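PDB 3U52: phenol hydroxylase component phN from Pseudomonas stutzeri, which probably serves as the large, diiron-containing oxygenase subunit of a multicomponent phenol hydroxylase, inserting an oxygen atom from dioxygen into phenol. Local coordinates for residues C402-P405 against T406-T409. Sequence-based numbering, arbitrary orientation.
With ZN (zinc ion), chain I.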
loop_
_atom_site.group_PDB
_atom_site.type_symbol
_atom_site.label_atom_id
_atom_site.label_comp_id
_atom_site.label_asym_id
_atom_site.label_seq_id
_atom_site.Cartn_x
_atom_site.Cartn_y
_atom_site.Cartn_z
ATOM N N CYS A 402 3.572 -19.333 -37.546
ATOM C CA CYS A 402 3.369 -18.283 -36.522
ATOM C C CYS A 402 1.901 -18.027 -36.355
ATOM O O CYS A 402 1.495 -17.457 -35.326
ATOM C CB CYS A 402 4.167 -16.983 -36.857
ATOM S SG CYS A 402 3.561 -16.057 -38.296
ATOM N N GLN A 403 1.104 -18.544 -37.317
ATOM C CA GLN A 403 -0.361 -18.367 -37.424
ATOM C C GLN A 403 -0.922 -16.973 -37.547
ATOM O O GLN A 403 -2.113 -16.818 -37.448
ATOM C CB GLN A 403 -1.137 -19.147 -36.347
ATOM C CG GLN A 403 -0.526 -20.590 -36.214
ATOM C CD GLN A 403 -1.232 -21.441 -35.216
ATOM O OE1 GLN A 403 -2.325 -21.094 -34.761
ATOM N NE2 GLN A 403 -0.623 -22.565 -34.855
ATOM N N ILE A 404 -0.103 -15.986 -37.838
ATOM C CA ILE A 404 -0.605 -14.646 -38.135
ATOM C C ILE A 404 -1.154 -14.740 -39.602
ATOM O O ILE A 404 -0.590 -15.470 -40.412
ATOM C CB ILE A 404 0.544 -13.608 -38.025
ATOM C CG1 ILE A 404 1.131 -13.628 -36.608
ATOM C CG2 ILE A 404 0.032 -12.140 -38.346
ATOM C CD1 ILE A 404 2.301 -12.662 -36.343
ATOM N N PRO A 405 -2.247 -14.020 -39.936
ATOM C CA PRO A 405 -2.596 -13.940 -41.338
ATOM C C PRO A 405 -1.368 -13.529 -42.156
ATOM O O PRO A 405 -0.501 -12.826 -41.666
ATOM C CB PRO A 405 -3.601 -12.808 -41.394
ATOM C CG PRO A 405 -4.209 -12.735 -40.117
ATOM C CD PRO A 405 -3.197 -13.272 -39.101
ATOM N N THR A 406 -1.316 -13.925 -43.413
ATOM C CA THR A 406 -0.147 -13.610 -44.242
ATOM C C THR A 406 -0.229 -12.171 -44.783
ATOM O O THR A 406 -0.538 -11.942 -45.937
ATOM C CB THR A 406 0.017 -14.673 -45.368
ATOM O OG1 THR A 406 -1.254 -14.911 -45.965
ATOM C CG2 THR A 406 0.394 -15.962 -44.738
ATOM N N ILE A 407 0.070 -11.202 -43.931
ATOM C CA ILE A 407 -0.187 -9.779 -44.234
ATOM C C ILE A 407 1.136 -9.013 -44.480
ATOM O O ILE A 407 1.105 -7.825 -44.772
ATOM C CB ILE A 407 -0.853 -9.076 -43.009
ATOM C CG1 ILE A 407 0.011 -9.284 -41.759
ATOM C CG2 ILE A 407 -2.193 -9.647 -42.713
ATOM C CD1 ILE A 407 -0.388 -8.428 -40.554
ATOM N N PHE A 408 2.284 -9.687 -44.282
ATOM C CA PHE A 408 3.583 -9.038 -44.278
ATOM C C PHE A 408 4.152 -8.953 -45.680
ATOM O O PHE A 408 3.884 -9.806 -46.498
ATOM C CB PHE A 408 4.543 -9.834 -43.384
ATOM C CG PHE A 408 4.065 -9.959 -41.983
ATOM C CD1 PHE A 408 3.620 -11.162 -41.483
ATOM C CD2 PHE A 408 4.034 -8.841 -41.170
ATOM C CE1 PHE A 408 3.131 -11.262 -40.142
ATOM C CE2 PHE A 408 3.575 -8.923 -39.843
ATOM C CZ PHE A 408 3.117 -10.138 -39.346
ATOM N N THR A 409 4.998 -7.959 -45.924
ATOM C CA THR A 409 5.543 -7.695 -47.276
ATOM C C THR A 409 7.051 -7.896 -47.443
ATOM O O THR A 409 7.817 -7.961 -46.469
ATOM C CB THR A 409 5.126 -6.292 -47.735
ATOM O OG1 THR A 409 5.530 -5.317 -46.748
ATOM C CG2 THR A 409 3.621 -6.215 -47.895
HETATM ZN ZN ZN I . 4.783 -16.891 -40.010
#
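Ile404 meets the far end of the Phe408 ring, four residues on, and its side chain can be followed from base to tip by what each atom touches. CB lies 4.1 Å from Phe408 CE1. At the branch, CG2 makes the closest approach, 3.7 Å to the same CE1 and nearly as close to CZ; this methyl stands opposite the backbone N (CG1 at chi1 -59°), a torsion that directs it to the ring. The other branch runs on fully extended until CD1 comes within 4.0 Å of Phe408 CZ. Two methyls therefore meet one end of the ring, with the two side chains crossing at about a right angle.

The chain bends here through an inverse gamma turn centred on Thr406, whose closing bond, Ile407 N to Pro405 O, is short at 2.8 Å but weak, since its N-H...O angle is just 121°. Two residues before Ile404, Cys402 supplies one ligand of a Cys4 zinc site, its SG 2.3 Å from the zinc ion, with Cys399, Cys432 and Cys436 completing it. The same sulfur accepts a weak, long but fairly straight bond from Ile404 N (3.7 Å, 166°), which ties the zinc-binding CxxC segment to the start of the hydrophobic contact.

Beyond the turn, Ile407 divides its branches: CG2 packs 3.7 Å from Pro405 CB, while CG1 sits 3.8 Å above the Phe408 plane, over the ring centre. Cutting Ile404 back to an alanine would probably leave CE1 and CZ of Phe408 without their methyl neighbours and open a gap beside the xenon that Ile404 and Pro405 touch. Arg271 of helix 254-283 packs on Ile404 and makes a cation-pi contact with Phe408.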